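Local coordinates for D-3-phosphoglycerate dehydrogenase oxidoreductase protein (Ralstonia solanacearum, PDB 3GG9), which probably oxidises 3-phosphoglycerate with NAD as its electron acceptor, acting as a D-isomer specific 2-hydroxyacid dehydrogenase, at residues R63-Q77 with I89-E103. Residues are numbered along the deposited sequence; the frame is centred on the assembly and turned at random.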
ATOM      1  N   ARG A  63      -5.513  27.445 -28.436  1.00 43.93           N
ATOM      2  CA  ARG A  63      -5.536  28.715 -29.185  1.00 44.43           C
ATOM      3  C   ARG A  63      -6.745  29.573 -28.805  1.00 43.84           C
ATOM      4  O   ARG A  63      -6.614  30.793 -28.653  1.00 48.57           O
ATOM      5  CB  ARG A  63      -5.527  28.466 -30.703  1.00 45.34           C
ATOM      6  CG  ARG A  63      -5.320  29.739 -31.553  1.00 45.28           C
ATOM      7  CD  ARG A  63      -5.181  29.455 -33.056  1.00 47.43           C
ATOM      8  NE  ARG A  63      -3.886  28.875 -33.421  1.00 46.81           N
ATOM      9  CZ  ARG A  63      -2.780  29.572 -33.693  1.00 48.68           C
ATOM     10  NH1 ARG A  63      -1.665  28.928 -34.014  1.00 48.15           N
ATOM     11  NH2 ARG A  63      -2.773  30.904 -33.642  1.00 46.99           N
ATOM     12  N   GLN A  64      -7.902  28.928 -28.636  1.00 39.06           N
ATOM     13  CA  GLN A  64      -9.135  29.632 -28.283  0.50 44.07           C
ATOM     14  C   GLN A  64      -9.062  30.284 -26.900  1.00 46.06           C
ATOM     15  O   GLN A  64      -9.704  31.313 -26.659  1.00 46.01           O
ATOM     16  CB  GLN A  64     -10.374  28.727 -28.423  0.50 46.70           C
ATOM     17  CG  GLN A  64     -10.101  27.222 -28.583  0.50 52.48           C
ATOM     18  CD  GLN A  64      -9.640  26.831 -29.985  0.50 55.11           C
ATOM     19  OE1 GLN A  64      -8.645  26.121 -30.145  0.50 52.62           O
ATOM     20  NE2 GLN A  64     -10.354  27.305 -31.003  0.50 59.27           N
ATOM     21  N   LEU A  65      -8.279  29.690 -26.005  1.00 46.11           N
ATOM     22  CA  LEU A  65      -8.040  30.281 -24.703  1.00 41.35           C
ATOM     23  C   LEU A  65      -7.091  31.462 -24.848  1.00 36.25           C
ATOM     24  O   LEU A  65      -7.370  32.540 -24.326  1.00 41.90           O
ATOM     25  CB  LEU A  65      -7.495  29.245 -23.715  1.00 40.63           C
ATOM     26  CG  LEU A  65      -7.170  29.771 -22.313  1.00 43.62           C
ATOM     27  CD1 LEU A  65      -8.444  30.197 -21.564  1.00 31.86           C
ATOM     28  CD2 LEU A  65      -6.351  28.724 -21.545  1.00 34.25           C
ATOM     29  N   LEU A  66      -5.992  31.262 -25.579  1.00 39.02           N
ATOM     30  CA  LEU A  66      -4.994  32.315 -25.786  1.00 42.59           C
ATOM     31  C   LEU A  66      -5.559  33.569 -26.477  1.00 45.28           C
ATOM     32  O   LEU A  66      -5.098  34.686 -26.214  1.00 41.35           O
ATOM     33  CB  LEU A  66      -3.782  31.771 -26.536  1.00 39.28           C
ATOM     34  CG  LEU A  66      -3.006  30.692 -25.773  1.00 47.99           C
ATOM     35  CD1 LEU A  66      -2.154  29.873 -26.715  1.00 49.11           C
ATOM     36  CD2 LEU A  66      -2.151  31.284 -24.643  1.00 43.68           C
ATOM     37  N   ASP A  67      -6.556  33.365 -27.347  1.00 46.38           N
ATOM     38  CA  ASP A  67      -7.319  34.449 -27.987  1.00 50.24           C
ATOM     39  C   ASP A  67      -8.023  35.335 -26.969  1.00 48.64           C
ATOM     40  O   ASP A  67      -8.214  36.526 -27.206  1.00 53.55           O
ATOM     41  CB  ASP A  67      -8.385  33.880 -28.932  1.00 48.56           C
ATOM     42  CG  ASP A  67      -7.799  33.268 -30.193  1.00 53.13           C
ATOM     43  OD1 ASP A  67      -8.520  32.475 -30.841  1.00 63.39           O
ATOM     44  OD2 ASP A  67      -6.635  33.564 -30.538  1.00 55.30           O
ATOM     45  N   ARG A  68      -8.411  34.745 -25.842  1.00 46.32           N
ATOM     46  CA  ARG A  68      -9.136  35.462 -24.798  1.00 41.20           C
ATOM     47  C   ARG A  68      -8.258  36.003 -23.668  1.00 43.83           C
ATOM     48  O   ARG A  68      -8.780  36.499 -22.668  1.00 43.81           O
ATOM     49  CB  ARG A  68     -10.215  34.566 -24.213  1.00 42.77           C
ATOM     50  CG  ARG A  68     -11.412  34.336 -25.114  1.00 48.19           C
ATOM     51  CD  ARG A  68     -12.520  33.667 -24.306  1.00 54.26           C
ATOM     52  NE  ARG A  68     -13.721  33.249 -25.041  1.00 60.54           N
ATOM     53  CZ  ARG A  68     -13.760  32.609 -26.212  1.00 62.38           C
ATOM     54  NH1 ARG A  68     -12.653  32.265 -26.869  1.00 57.79           N
ATOM     55  NH2 ARG A  68     -14.940  32.301 -26.731  1.00 63.82           N
ATOM     56  N   LEU A  69      -6.937  35.913 -23.824  1.00 39.81           N
ATOM     57  CA  LEU A  69      -6.014  36.339 -22.764  1.00 40.21           C
ATOM     58  C   LEU A  69      -4.932  37.319 -23.240  1.00 41.91           C
ATOM     59  O   LEU A  69      -3.777  36.929 -23.439  1.00 48.09           O
ATOM     60  CB  LEU A  69      -5.364  35.124 -22.079  1.00 39.29           C
ATOM     61  CG  LEU A  69      -6.209  34.101 -21.307  1.00 40.48           C
ATOM     62  CD1 LEU A  69      -5.296  33.004 -20.728  1.00 38.29           C
ATOM     63  CD2 LEU A  69      -7.050  34.765 -20.215  1.00 35.85           C
ATOM     64  N   PRO A  70      -5.294  38.607 -23.397  1.00 41.03           N
ATOM     65  CA  PRO A  70      -4.339  39.597 -23.904  1.00 42.64           C
ATOM     66  C   PRO A  70      -3.112  39.855 -23.004  1.00 43.59           C
ATOM     67  O   PRO A  70      -2.021  40.137 -23.522  1.00 44.18           O
ATOM     68  CB  PRO A  70      -5.191  40.868 -24.035  1.00 46.69           C
ATOM     69  CG  PRO A  70      -6.329  40.675 -23.108  1.00 44.62           C
ATOM     70  CD  PRO A  70      -6.614  39.209 -23.108  1.00 40.08           C
ATOM     71  N   LYS A  71      -3.272  39.725 -21.686  1.00 43.04           N
ATOM     72  CA  LYS A  71      -2.195  40.091 -20.755  1.00 43.46           C
ATOM     73  C   LYS A  71      -1.146  39.001 -20.507  1.00 37.05           C
ATOM     74  O   LYS A  71      -0.113  39.269 -19.881  1.00 39.62           O
ATOM     75  CB  LYS A  71      -2.776  40.589 -19.427  1.00 46.11           C
ATOM     76  CG  LYS A  71      -3.916  41.575 -19.597  1.00 50.17           C
ATOM     77  CD  LYS A  71      -3.834  42.712 -18.607  1.00 60.00           C
ATOM     78  CE  LYS A  71      -4.859  43.790 -18.931  1.00 69.75           C
ATOM     79  NZ  LYS A  71      -4.786  44.224 -20.361  1.00 70.16           N
ATOM     80  N   LEU A  72      -1.400  37.782 -20.995  1.00 36.62           N
ATOM     81  CA  LEU A  72      -0.527  36.636 -20.709  1.00 31.33           C
ATOM     82  C   LEU A  72       0.809  36.737 -21.419  1.00 35.74           C
ATOM     83  O   LEU A  72       0.856  36.907 -22.640  1.00 37.05           O
ATOM     84  CB  LEU A  72      -1.202  35.314 -21.094  1.00 36.27           C
ATOM     85  CG  LEU A  72      -0.396  34.049 -20.749  1.00 36.18           C
ATOM     86  CD1 LEU A  72      -0.184  33.936 -19.230  1.00 33.75           C
ATOM     87  CD2 LEU A  72      -1.067  32.797 -21.275  1.00 35.75           C
ATOM     88  N   LYS A  73       1.891  36.616 -20.652  1.00 34.00           N
ATOM     89  CA  LYS A  73       3.247  36.691 -21.192  1.00 38.38           C
ATOM     90  C   LYS A  73       4.035  35.391 -21.031  1.00 31.82           C
ATOM     91  O   LYS A  73       4.891  35.071 -21.863  1.00 31.50           O
ATOM     92  CB  LYS A  73       4.011  37.835 -20.523  1.00 43.38           C
ATOM     93  CG  LYS A  73       3.430  39.218 -20.811  1.00 50.57           C
ATOM     94  CD  LYS A  73       4.330  40.327 -20.288  1.00 54.68           C
ATOM     95  CE  LYS A  73       3.923  40.779 -18.899  1.00 58.94           C
ATOM     96  NZ  LYS A  73       4.103  42.249 -18.755  1.00 58.03           N
ATOM     97  N   ILE A  74       3.760  34.667 -19.944  1.00 33.36           N
ATOM     98  CA  ILE A  74       4.503  33.467 -19.560  1.00 30.09           C
ATOM     99  C   ILE A  74       3.557  32.337 -19.144  1.00 23.32           C
ATOM    100  O   ILE A  74       2.619  32.550 -18.377  1.00 26.57           O
ATOM    101  CB  ILE A  74       5.455  33.780 -18.365  1.00 34.29           C
ATOM    102  CG1 ILE A  74       6.557  34.754 -18.789  1.00 30.00           C
ATOM    103  CG2 ILE A  74       6.060  32.498 -17.782  1.00 38.26           C
ATOM    104  CD1 ILE A  74       7.206  35.548 -17.618  1.00 37.42           C
ATOM    105  N   ILE A  75       3.804  31.140 -19.664  1.00 27.63           N
ATOM    106  CA  ILE A  75       3.271  29.920 -19.074  1.00 27.18           C
ATOM    107  C   ILE A  75       4.462  29.146 -18.533  1.00 32.11           C
ATOM    108  O   ILE A  75       5.419  28.856 -19.273  1.00 30.20           O
ATOM    109  CB  ILE A  75       2.502  29.072 -20.093  1.00 31.12           C
ATOM    110  CG1 ILE A  75       1.250  29.818 -20.556  1.00 29.18           C
ATOM    111  CG2 ILE A  75       2.076  27.710 -19.479  1.00 26.30           C
ATOM    112  CD1 ILE A  75       0.737  29.320 -21.897  1.00 32.77           C
ATOM    113  N   SER A  76       4.428  28.855 -17.234  1.00 29.87           N
ATOM    114  CA  SER A  76       5.486  28.064 -16.616  1.00 26.98           C
ATOM    115  C   SER A  76       4.958  26.684 -16.233  1.00 24.34           C
ATOM    116  O   SER A  76       4.088  26.561 -15.379  1.00 29.83           O
ATOM    117  CB  SER A  76       6.079  28.772 -15.387  1.00 26.20           C
ATOM    118  OG  SER A  76       7.295  28.129 -15.033  1.00 32.38           O
ATOM    119  N   GLN A  77       5.506  25.665 -16.889  1.00 24.08           N
ATOM    120  CA  GLN A  77       5.074  24.285 -16.764  1.00 29.32           C
ATOM    121  C   GLN A  77       5.886  23.566 -15.712  1.00 31.87           C
ATOM    122  O   GLN A  77       7.131  23.559 -15.775  1.00 30.06           O
ATOM    123  CB  GLN A  77       5.275  23.566 -18.102  1.00 31.60           C
ATOM    124  CG  GLN A  77       4.773  22.152 -18.139  1.00 33.82           C
ATOM    125  CD  GLN A  77       3.313  22.097 -17.790  1.00 31.77           C
ATOM    126  OE1 GLN A  77       2.488  22.730 -18.429  1.00 40.81           O
ATOM    127  NE2 GLN A  77       2.992  21.373 -16.741  1.00 34.19           N
ATOM    128  N   ILE A  89      -0.405  21.773 -24.225  1.00 40.28           N
ATOM    129  CA  ILE A  89      -0.177  23.178 -24.591  1.00 42.13           C
ATOM    130  C   ILE A  89       0.049  23.342 -26.104  1.00 41.86           C
ATOM    131  O   ILE A  89       0.957  22.733 -26.674  1.00 42.38           O
ATOM    132  CB  ILE A  89       0.992  23.849 -23.804  1.00 45.60           C
ATOM    133  CG1 ILE A  89       0.808  23.703 -22.289  1.00 40.23           C
ATOM    134  CG2 ILE A  89       1.095  25.347 -24.153  1.00 38.95           C
ATOM    135  CD1 ILE A  89       2.056  24.055 -21.509  1.00 43.83           C
ATOM    136  N   ASP A  90      -0.785  24.161 -26.744  1.00 41.37           N
ATOM    137  CA  ASP A  90      -0.599  24.510 -28.164  1.00 39.24           C
ATOM    138  C   ASP A  90       0.578  25.489 -28.293  1.00 34.35           C
ATOM    139  O   ASP A  90       0.412  26.708 -28.130  1.00 36.61           O
ATOM    140  CB  ASP A  90      -1.896  25.105 -28.724  1.00 37.49           C
ATOM    141  CG  ASP A  90      -1.892  25.237 -30.254  1.00 44.38           C
ATOM    142  OD1 ASP A  90      -0.822  25.225 -30.898  1.00 50.67           O
ATOM    143  OD2 ASP A  90      -2.991  25.378 -30.815  1.00 39.22           O
ATOM    144  N   LEU A  91       1.766  24.941 -28.558  1.00 31.66           N
ATOM    145  CA  LEU A  91       3.007  25.707 -28.534  1.00 36.08           C
ATOM    146  C   LEU A  91       3.093  26.712 -29.676  1.00 41.60           C
ATOM    147  O   LEU A  91       3.623  27.815 -29.503  1.00 44.88           O
ATOM    148  CB  LEU A  91       4.222  24.770 -28.570  1.00 32.24           C
ATOM    149  CG  LEU A  91       4.363  23.858 -27.352  1.00 38.89           C
ATOM    150  CD1 LEU A  91       5.630  23.015 -27.447  1.00 38.54           C
ATOM    151  CD2 LEU A  91       4.367  24.683 -26.070  1.00 44.48           C
ATOM    152  N   GLU A  92       2.568  26.318 -30.836  1.00 47.35           N
ATOM    153  CA  GLU A  92       2.523  27.187 -32.017  1.00 50.30           C
ATOM    154  C   GLU A  92       1.613  28.391 -31.786  1.00 45.88           C
ATOM    155  O   GLU A  92       1.970  29.510 -32.162  1.00 45.23           O
ATOM    156  CB  GLU A  92       2.096  26.400 -33.266  1.00 53.65           C
ATOM    157  CG  GLU A  92       3.255  25.758 -34.043  1.00 63.30           C
ATOM    158  CD  GLU A  92       4.187  24.932 -33.166  1.00 76.94           C
ATOM    159  OE1 GLU A  92       3.705  24.013 -32.464  1.00 86.44           O
ATOM    160  OE2 GLU A  92       5.406  25.206 -33.173  1.00 82.58           O
ATOM    161  N   ALA A  93       0.458  28.163 -31.154  1.00 39.25           N
ATOM    162  CA  ALA A  93      -0.437  29.264 -30.787  1.00 42.47           C
ATOM    163  C   ALA A  93       0.198  30.207 -29.766  1.00 43.14           C
ATOM    164  O   ALA A  93      -0.007  31.422 -29.845  1.00 43.66           O
ATOM    165  CB  ALA A  93      -1.766  28.755 -30.293  1.00 39.72           C
ATOM    166  N   CYS A  94       0.973  29.640 -28.832  1.00 42.03           N
ATOM    167  CA  CYS A  94       1.739  30.416 -27.850  1.00 41.00           C
ATOM    168  C   CYS A  94       2.789  31.273 -28.545  1.00 37.85           C
ATOM    169  O   CYS A  94       2.901  32.464 -28.269  1.00 38.85           O
ATOM    170  CB  CYS A  94       2.418  29.498 -26.817  1.00 45.08           C
ATOM    171  SG  CYS A  94       1.281  28.793 -25.600  1.00 41.69           S
ATOM    172  N   THR A  95       3.540  30.649 -29.450  1.00 41.05           N
ATOM    173  CA  THR A  95       4.560  31.320 -30.242  1.00 43.09           C
ATOM    174  C   THR A  95       3.963  32.473 -31.070  1.00 46.48           C
ATOM    175  O   THR A  95       4.575  33.535 -31.166  1.00 45.99           O
ATOM    176  CB  THR A  95       5.313  30.312 -31.135  1.00 45.92           C
ATOM    177  OG1 THR A  95       5.908  29.301 -30.311  1.00 41.90           O
ATOM    178  CG2 THR A  95       6.400  30.994 -31.934  1.00 47.53           C
ATOM    179  N   ASP A  96       2.754  32.265 -31.608  1.00 45.71           N
ATOM    180  CA  ASP A  96       1.995  33.295 -32.345  1.00 50.47           C
ATOM    181  C   ASP A  96       1.660  34.526 -31.504  1.00 51.65           C
ATOM    182  O   ASP A  96       1.693  35.657 -32.006  1.00 49.28           O
ATOM    183  CB  ASP A  96       0.689  32.713 -32.916  1.00 49.52           C
ATOM    184  CG  ASP A  96       0.914  31.827 -34.134  1.00 57.51           C
ATOM    185  OD1 ASP A  96       2.042  31.812 -34.678  1.00 60.34           O
ATOM    186  OD2 ASP A  96      -0.043  31.133 -34.547  1.00 56.74           O
ATOM    187  N   LYS A  97       1.333  34.302 -30.230  1.00 49.18           N
ATOM    188  CA  LYS A  97       1.001  35.395 -29.316  1.00 42.53           C
ATOM    189  C   LYS A  97       2.244  35.972 -28.640  1.00 38.14           C
ATOM    190  O   LYS A  97       2.150  36.947 -27.899  1.00 46.31           O
ATOM    191  CB  LYS A  97      -0.005  34.940 -28.251  1.00 41.45           C
ATOM    192  CG  LYS A  97      -1.307  34.333 -28.789  1.00 50.36           C
ATOM    193  CD  LYS A  97      -2.335  35.391 -29.182  1.00 60.56           C
ATOM    194  CE  LYS A  97      -3.700  34.759 -29.444  1.00 65.07           C
ATOM    195  NZ  LYS A  97      -3.685  33.752 -30.547  1.00 69.62           N
ATOM    196  N   GLY A  98       3.404  35.376 -28.892  1.00 42.83           N
ATOM    197  CA  GLY A  98       4.623  35.757 -28.181  1.00 40.70           C
ATOM    198  C   GLY A  98       4.533  35.433 -26.693  1.00 45.72           C
ATOM    199  O   GLY A  98       5.036  36.182 -25.859  1.00 45.69           O
ATOM    200  N   VAL A  99       3.857  34.328 -26.372  1.00 39.79           N
ATOM    201  CA  VAL A  99       3.771  33.795 -25.007  1.00 38.31           C
ATOM    202  C   VAL A  99       4.843  32.723 -24.855  1.00 38.73           C
ATOM    203  O   VAL A  99       4.813  31.720 -25.581  1.00 41.56           O
ATOM    204  CB  VAL A  99       2.367  33.201 -24.729  1.00 34.46           C
ATOM    205  CG1 VAL A  99       2.335  32.444 -23.385  1.00 39.12           C
ATOM    206  CG2 VAL A  99       1.328  34.307 -24.731  1.00 34.08           C
ATOM    207  N   VAL A 100       5.807  32.941 -23.951  1.00 38.13           N
ATOM    208  CA  VAL A 100       6.853  31.941 -23.750  1.00 38.00           C
ATOM    209  C   VAL A 100       6.388  30.815 -22.840  1.00 34.83           C
ATOM    210  O   VAL A 100       5.734  31.049 -21.824  1.00 37.19           O
ATOM    211  CB  VAL A 100       8.236  32.523 -23.279  1.00 36.54           C
ATOM    212  CG1 VAL A 100       8.845  33.380 -24.372  1.00 42.52           C
ATOM    213  CG2 VAL A 100       8.119  33.294 -21.978  1.00 41.36           C
ATOM    214  N   VAL A 101       6.704  29.589 -23.233  1.00 37.08           N
ATOM    215  CA  VAL A 101       6.395  28.424 -22.421  1.00 33.52           C
ATOM    216  C   VAL A 101       7.681  27.952 -21.768  1.00 31.25           C
ATOM    217  O   VAL A 101       8.662  27.643 -22.447  1.00 35.45           O
ATOM    218  CB  VAL A 101       5.719  27.309 -23.238  1.00 33.70           C
ATOM    219  CG1 VAL A 101       5.548  26.045 -22.387  1.00 32.47           C
ATOM    220  CG2 VAL A 101       4.355  27.794 -23.752  1.00 34.09           C
ATOM    221  N   LEU A 102       7.680  27.925 -20.437  1.00 33.50           N
ATOM    222  CA  LEU A 102       8.872  27.547 -19.686  1.00 27.01           C
ATOM    223  C   LEU A 102       8.760  26.088 -19.273  1.00 29.81           C
ATOM    224  O   LEU A 102       7.693  25.643 -18.857  1.00 27.30           O
ATOM    225  CB  LEU A 102       9.058  28.453 -18.466  1.00 30.98           C
ATOM    226  CG  LEU A 102       8.924  29.965 -18.708  1.00 33.53           C
ATOM    227  CD1 LEU A 102       9.323  30.741 -17.491  1.00 28.17           C
ATOM    228  CD2 LEU A 102       9.721  30.432 -19.906  1.00 26.97           C
ATOM    229  N   GLU A 103       9.851  25.348 -19.427  1.00 25.88           N
ATOM    230  CA  GLU A 103       9.836  23.906 -19.210  1.00 35.43           C
ATOM    231  C   GLU A 103      10.546  23.594 -17.917  1.00 35.36           C
ATOM    232  O   GLU A 103      11.658  24.091 -17.665  1.00 26.83           O
ATOM    233  CB  GLU A 103      10.505  23.168 -20.376  1.00 33.89           C
ATOM    234  CG  GLU A 103      10.568  21.646 -20.206  1.00 45.23           C
ATOM    235  CD  GLU A 103      10.856  20.904 -21.492  1.00 47.82           C
ATOM    236  OE1 GLU A 103      10.281  19.802 -21.679  1.00 52.99           O
ATOM    237  OE2 GLU A 103      11.651  21.417 -22.315  1.00 51.28           O
TER
HETATM  238  O   HOH W   1      -5.359  24.951 -29.821  1.00 43.26           O
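Ile75 sends its CD1 methyl to Cys94 SG and to Val99 CG1, both at 3.8 Å, packing strand 74-77 against both helix 91-97 and the link that follows it. The two strands, 74-77 and 100-102, and the helix between them form a beta-alpha-beta crossover unit at one end of the five-stranded parallel sheet of the flavodoxin-like domain, the part that in this family probably serves as the substrate-binding domain. The apolar side of the contact, between helix 91-97 and the sheet, is closely packed. Leu66 CD1 lies 3.8 Å from both Ala93 CB and Cys94 SG, while Leu72 crosses Val99 at about a right angle. Backbone bonds stitch the strands in parallel register: Val100 N to Lys73 O, Ile75 N to Val100 O, Leu102 N to Ile75 O, and Gln77 N to Leu102 O. On the other face of the sheet Ile74 CG2 meets Leu102 CD1 at 3.7 Å, and helix 306-324 covers both residues. Strand 51-54 continues the sheet beyond strand 74-77.

Toward solvent the contact passes to charged side chains. Lys97, bent at chi2 and chi4, runs its CE past Leu66 O and delivers NZ to Asp67 OD2 at 3.0 Å, a salt bridge in which the ammonium approaches OD2 nearly in line with its C-O bond. A water accepts from Arg63 N and donates to Asp90 OD2; the other oxygen, OD1, caps the start of helix 91-97 by accepting from Ala93 N. Arg63 leaves its own helix with CG anti to the backbone N (chi1 -171°), and a bend at chi3 lays the guanidinium over Ala93, whose CB sits 3.6 Å above its centre. With that face covered, the group grips a single oxygen end-on: Asp96 OD2 lies close to the guanidinium plane, 2.8 Å from Arg63 NH1 and 2.9 Å from Arg63 NH2, the carboxylate plane turned 47° from that of the guanidinium.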